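Porin B (Pseudomonas putida, PDB 4GEY) forms a beta-barrel channel in the outer membrane that probably admits glucose and related sugars into the periplasm. Local coordinates at residues S242-L254 with Q296-R308. The protein carries 2 engineered substitutions. Numbering follows the deposited sequence.
Sequences SPKVNGLPGEYRL and QQQVTAHGGDVNR. With C8E ((hydroxyethyloxy)tri(ethyloxy)octane), chain J.
In the porin barrel, strand 248-254, just after the V245-L248 type I' turn that leads in from strand 232-245, pairs antiparallel with the end of strand 282-298, where Q297 reaches across to Y252. G250 and Q297 form a non-hydrogen-bonded pair, with CA atoms 4.1 Å apart; E251 and Q296, the next pair, bond both ways, E251 N to Q296 O (2.8 Å) and Q296 N to E251 O. Q298 N adds a nearly straight bond to P249 O. Bent at its second torsion (65°), the chain of Q297 turns its amide over G250, which has no side chain to obstruct it. There OE1 lies at the edge of the Y252 ring and accepts from the phenol OH, a bond modelled very short and so uncertain in length; ring and amide planes are 31° apart. The V245 methyl CG2 lies beside the amide. Q297 NE2 gives a straight bond to Q298 O (3.1 Å) and a weak one to L248 O, which would favour this rotation of the amide. On the outer side a detergent molecule lies along Q297, its C19 3.6 Å from CB. L248 points toward the partner segment and reaches into the 299-306 loop: CD1 rests on the V299 carbonyl group and CD2 touches A301 CB (3.9 Å). The extended chain of Q298 crosses L248 at about a right angle; its NE2 donates to T300 O and V306 O, tying the loop together. E251 and Q296 run side by side on the opposite face from Q297, carboxylate and amide planes 83° apart, and R253 NE bridges to E251 OE2 while its NH1 pairs with E238. The arrangement is that of adjacent antiparallel strands of an outer-membrane beta-barrel, next to a two-residue type I' hairpin turn.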
loop_
_atom_site.group_PDB
_atom_site.type_symbol
_atom_site.label_atom_id
_atom_site.label_comp_id
_atom_site.label_asym_id
_atom_site.label_seq_id
_atom_site.Cartn_x
_atom_site.Cartn_y
_atom_site.Cartn_z
ATOM N N SER A 242 -12.241 -16.963 -1.648
ATOM C CA SER A 242 -10.987 -17.711 -1.522
ATOM C C SER A 242 -11.186 -19.174 -1.862
ATOM O O SER A 242 -11.137 -20.030 -0.983
ATOM C CB SER A 242 -10.440 -17.615 -0.105
ATOM O OG SER A 242 -10.301 -16.269 0.298
ATOM N N PRO A 243 -11.406 -19.471 -3.148
ATOM C CA PRO A 243 -11.648 -20.863 -3.532
ATOM C C PRO A 243 -10.344 -21.650 -3.674
ATOM O O PRO A 243 -9.252 -21.070 -3.647
ATOM C CB PRO A 243 -12.281 -20.717 -4.905
ATOM C CG PRO A 243 -11.595 -19.500 -5.476
ATOM C CD PRO A 243 -11.334 -18.576 -4.316
ATOM N N LYS A 244 -10.463 -22.966 -3.824
ATOM C CA LYS A 244 -9.333 -23.789 -4.236
ATOM C C LYS A 244 -9.508 -24.106 -5.712
ATOM O O LYS A 244 -10.572 -24.545 -6.129
ATOM C CB LYS A 244 -9.264 -25.079 -3.429
ATOM C CG LYS A 244 -9.180 -24.872 -1.921
ATOM C CD LYS A 244 -7.747 -24.863 -1.415
ATOM C CE LYS A 244 -7.695 -24.619 0.100
ATOM N NZ LYS A 244 -8.135 -23.239 0.514
ATOM N N VAL A 245 -8.478 -23.843 -6.505
ATOM C CA VAL A 245 -8.506 -24.193 -7.915
ATOM C C VAL A 245 -7.460 -25.273 -8.081
ATOM O O VAL A 245 -6.281 -25.030 -7.824
ATOM C CB VAL A 245 -8.161 -22.984 -8.812
ATOM C CG1 VAL A 245 -8.382 -23.325 -10.281
ATOM C CG2 VAL A 245 -8.977 -21.761 -8.404
ATOM N N ASN A 246 -7.898 -26.466 -8.479
ATOM C CA ASN A 246 -7.011 -27.621 -8.592
ATOM C C ASN A 246 -6.264 -27.929 -7.297
ATOM O O ASN A 246 -5.076 -28.259 -7.328
ATOM C CB ASN A 246 -5.986 -27.401 -9.707
ATOM C CG ASN A 246 -6.600 -27.437 -11.077
ATOM O OD1 ASN A 246 -7.545 -28.184 -11.323
ATOM N ND2 ASN A 246 -6.059 -26.642 -11.988
ATOM N N GLY A 247 -6.946 -27.804 -6.161
ATOM C CA GLY A 247 -6.317 -28.048 -4.873
ATOM C C GLY A 247 -5.372 -26.934 -4.448
ATOM O O GLY A 247 -4.732 -27.012 -3.394
ATOM N N LEU A 248 -5.288 -25.885 -5.260
ATOM C CA LEU A 248 -4.410 -24.761 -4.944
ATOM C C LEU A 248 -5.190 -23.493 -4.540
ATOM O O LEU A 248 -6.182 -23.125 -5.173
ATOM C CB LEU A 248 -3.462 -24.486 -6.115
ATOM C CG LEU A 248 -2.682 -25.713 -6.602
ATOM C CD1 LEU A 248 -1.949 -25.400 -7.883
ATOM C CD2 LEU A 248 -1.707 -26.230 -5.544
ATOM N N PRO A 249 -4.735 -22.824 -3.474
ATOM C CA PRO A 249 -5.391 -21.631 -2.923
ATOM C C PRO A 249 -5.364 -20.401 -3.833
ATOM O O PRO A 249 -4.334 -20.059 -4.412
ATOM C CB PRO A 249 -4.573 -21.341 -1.655
ATOM C CG PRO A 249 -3.240 -21.947 -1.914
ATOM C CD PRO A 249 -3.509 -23.174 -2.738
ATOM N N GLY A 250 -6.505 -19.730 -3.929
ATOM C CA GLY A 250 -6.584 -18.422 -4.552
ATOM C C GLY A 250 -7.374 -17.458 -3.681
ATOM O O GLY A 250 -7.976 -17.854 -2.681
ATOM N N GLU A 251 -7.379 -16.190 -4.063
ATOM C CA GLU A 251 -8.175 -15.183 -3.375
ATOM C C GLU A 251 -8.607 -14.077 -4.341
ATOM O O GLU A 251 -7.779 -13.412 -4.957
ATOM C CB GLU A 251 -7.386 -14.602 -2.203
ATOM C CG GLU A 251 -8.159 -13.607 -1.368
ATOM C CD GLU A 251 -7.255 -12.812 -0.447
ATOM O OE1 GLU A 251 -6.705 -13.405 0.508
ATOM O OE2 GLU A 251 -7.084 -11.597 -0.689
ATOM N N TYR A 252 -9.909 -13.889 -4.482
ATOM C CA TYR A 252 -10.423 -12.891 -5.408
ATOM C C TYR A 252 -11.254 -11.858 -4.661
ATOM O O TYR A 252 -12.147 -12.215 -3.906
ATOM C CB TYR A 252 -11.233 -13.566 -6.527
ATOM C CG TYR A 252 -10.421 -14.587 -7.292
ATOM C CD1 TYR A 252 -10.322 -15.895 -6.839
ATOM C CD2 TYR A 252 -9.727 -14.241 -8.443
ATOM C CE1 TYR A 252 -9.579 -16.827 -7.504
ATOM C CE2 TYR A 252 -8.974 -15.179 -9.127
ATOM C CZ TYR A 252 -8.908 -16.469 -8.644
ATOM O OH TYR A 252 -8.166 -17.424 -9.287
ATOM N N ARG A 253 -10.939 -10.583 -4.871
ATOM C CA ARG A 253 -11.610 -9.481 -4.190
ATOM C C ARG A 253 -12.284 -8.567 -5.177
ATOM O O ARG A 253 -11.679 -8.199 -6.184
ATOM C CB ARG A 253 -10.610 -8.613 -3.426
ATOM C CG ARG A 253 -9.802 -9.325 -2.363
ATOM C CD ARG A 253 -9.148 -8.324 -1.440
ATOM N NE ARG A 253 -8.503 -8.983 -0.313
ATOM C CZ ARG A 253 -8.864 -8.844 0.959
ATOM N NH1 ARG A 253 -9.871 -8.049 1.292
ATOM N NH2 ARG A 253 -8.196 -9.503 1.897
ATOM N N LEU A 254 -13.518 -8.177 -4.875
ATOM C CA LEU A 254 -14.198 -7.150 -5.650
ATOM C C LEU A 254 -14.770 -6.129 -4.674
ATOM O O LEU A 254 -15.460 -6.496 -3.719
ATOM C CB LEU A 254 -15.295 -7.754 -6.532
ATOM C CG LEU A 254 -16.299 -6.783 -7.176
ATOM C CD1 LEU A 254 -15.719 -6.040 -8.367
ATOM C CD2 LEU A 254 -17.534 -7.518 -7.596
ATOM N N GLN A 296 -5.394 -13.238 -6.763
ATOM C CA GLN A 296 -4.151 -13.957 -6.538
ATOM C C GLN A 296 -4.466 -15.434 -6.619
ATOM O O GLN A 296 -5.436 -15.897 -6.033
ATOM C CB GLN A 296 -3.593 -13.646 -5.156
ATOM C CG GLN A 296 -3.301 -12.184 -4.883
ATOM C CD GLN A 296 -2.862 -11.970 -3.448
ATOM O OE1 GLN A 296 -3.658 -11.571 -2.594
ATOM N NE2 GLN A 296 -1.590 -12.255 -3.167
ATOM N N GLN A 297 -3.643 -16.184 -7.335
ATOM C CA GLN A 297 -3.905 -17.595 -7.524
ATOM C C GLN A 297 -2.624 -18.404 -7.618
ATOM O O GLN A 297 -1.725 -18.070 -8.379
ATOM C CB GLN A 297 -4.720 -17.786 -8.793
ATOM C CG GLN A 297 -5.123 -19.207 -9.053
ATOM C CD GLN A 297 -6.073 -19.712 -7.995
ATOM O OE1 GLN A 297 -7.155 -19.154 -7.801
ATOM N NE2 GLN A 297 -5.663 -20.757 -7.283
ATOM N N GLN A 298 -2.539 -19.473 -6.840
ATOM C CA GLN A 298 -1.468 -20.435 -7.035
ATOM C C GLN A 298 -1.868 -21.360 -8.182
ATOM O O GLN A 298 -2.929 -21.956 -8.156
ATOM C CB GLN A 298 -1.204 -21.237 -5.755
ATOM C CG GLN A 298 0.064 -22.093 -5.805
ATOM C CD GLN A 298 0.374 -22.813 -4.484
ATOM O OE1 GLN A 298 -0.120 -22.438 -3.411
ATOM N NE2 GLN A 298 1.205 -23.855 -4.566
ATOM N N VAL A 299 -1.015 -21.478 -9.191
ATOM C CA VAL A 299 -1.348 -22.303 -10.342
ATOM C C VAL A 299 -0.538 -23.602 -10.479
ATOM O O VAL A 299 -0.988 -24.532 -11.149
ATOM C CB VAL A 299 -1.364 -21.492 -11.667
ATOM C CG1 VAL A 299 -2.445 -20.426 -11.606
ATOM C CG2 VAL A 299 -0.021 -20.859 -11.944
ATOM N N THR A 300 0.628 -23.694 -9.837
ATOM C CA THR A 300 1.360 -24.980 -9.803
ATOM C C THR A 300 1.870 -25.365 -8.419
ATOM O O THR A 300 2.088 -24.514 -7.559
ATOM C CB THR A 300 2.561 -25.036 -10.771
ATOM O OG1 THR A 300 3.526 -24.048 -10.399
ATOM C CG2 THR A 300 2.130 -24.819 -12.215
ATOM N N ALA A 301 2.053 -26.663 -8.208
ATOM C CA ALA A 301 2.632 -27.155 -6.963
ATOM C C ALA A 301 3.906 -27.897 -7.296
ATOM O O ALA A 301 3.843 -29.046 -7.712
ATOM C CB ALA A 301 1.661 -28.070 -6.239
ATOM N N HIS A 302 5.050 -27.236 -7.115
ATOM C CA HIS A 302 6.358 -27.784 -7.512
ATOM C C HIS A 302 6.614 -29.204 -7.008
ATOM O O HIS A 302 6.686 -29.441 -5.796
ATOM C CB HIS A 302 7.495 -26.873 -7.046
ATOM C CG HIS A 302 8.779 -27.105 -7.776
ATOM N ND1 HIS A 302 9.327 -26.169 -8.628
ATOM C CD2 HIS A 302 9.613 -28.172 -7.798
ATOM C CE1 HIS A 302 10.452 -26.646 -9.135
ATOM N NE2 HIS A 302 10.648 -27.861 -8.649
ATOM N N GLY A 303 6.754 -30.139 -7.944
ATOM C CA GLY A 303 6.903 -31.544 -7.605
ATOM C C GLY A 303 5.968 -32.013 -6.503
ATOM O O GLY A 303 6.377 -32.740 -5.609
ATOM N N GLY A 304 4.711 -31.582 -6.551
ATOM C CA GLY A 304 3.742 -31.993 -5.549
ATOM C C GLY A 304 3.768 -31.243 -4.224
ATOM O O GLY A 304 2.855 -31.402 -3.406
ATOM N N ASP A 305 4.805 -30.434 -4.002
ATOM C CA ASP A 305 4.884 -29.613 -2.795
ATOM C C ASP A 305 4.023 -28.353 -2.957
ATOM O O ASP A 305 4.318 -27.472 -3.772
ATOM C CB ASP A 305 6.340 -29.246 -2.475
ATOM C CG ASP A 305 6.516 -28.624 -1.085
ATOM O OD1 ASP A 305 5.526 -28.164 -0.477
ATOM O OD2 ASP A 305 7.668 -28.578 -0.602
ATOM N N VAL A 306 2.952 -28.297 -2.174
ATOM C CA VAL A 306 2.037 -27.159 -2.135
ATOM C C VAL A 306 2.761 -25.878 -1.710
ATOM O O VAL A 306 2.410 -24.776 -2.138
ATOM C CB VAL A 306 0.821 -27.482 -1.201
ATOM C CG1 VAL A 306 0.127 -26.238 -0.701
ATOM C CG2 VAL A 306 -0.154 -28.373 -1.929
ATOM N N ASN A 307 3.800 -26.028 -0.894
ATOM C CA ASN A 307 4.537 -24.875 -0.381
ATOM C C ASN A 307 5.542 -24.312 -1.384
ATOM O O ASN A 307 6.273 -23.366 -1.084
ATOM C CB ASN A 307 5.218 -25.211 0.952
ATOM C CG ASN A 307 4.220 -25.586 2.034
ATOM O OD1 ASN A 307 4.356 -26.623 2.687
ATOM N ND2 ASN A 307 3.199 -24.751 2.215
ATOM N N ARG A 308 5.574 -24.895 -2.576
ATOM C CA ARG A 308 6.391 -24.365 -3.666
ATOM C C ARG A 308 5.544 -24.269 -4.939
ATOM O O ARG A 308 4.444 -24.809 -4.992
ATOM C CB ARG A 308 7.626 -25.241 -3.891
ATOM C CG ARG A 308 8.486 -25.436 -2.637
ATOM C CD ARG A 308 9.464 -26.587 -2.798
ATOM N NE ARG A 308 10.353 -26.409 -3.944
ATOM C CZ ARG A 308 11.197 -27.341 -4.373
ATOM N NH1 ARG A 308 11.262 -28.516 -3.750
ATOM N NH2 ARG A 308 11.968 -27.104 -5.427
HETATM C C13 C8E J . -6.196 -22.199 -14.358
HETATM C C14 C8E J . -6.430 -20.688 -14.302
HETATM O O15 C8E J . -6.264 -20.237 -12.973
HETATM C C16 C8E J . -6.853 -18.984 -12.703
HETATM C C17 C8E J . -5.927 -17.873 -13.169
HETATM O O18 C8E J . -6.237 -16.725 -12.415
HETATM C C19 C8E J . -5.105 -16.046 -11.907
HETATM C C20 C8E J . -5.525 -14.632 -11.511
HETATM O O21 C8E J . -4.405 -13.787 -11.365
#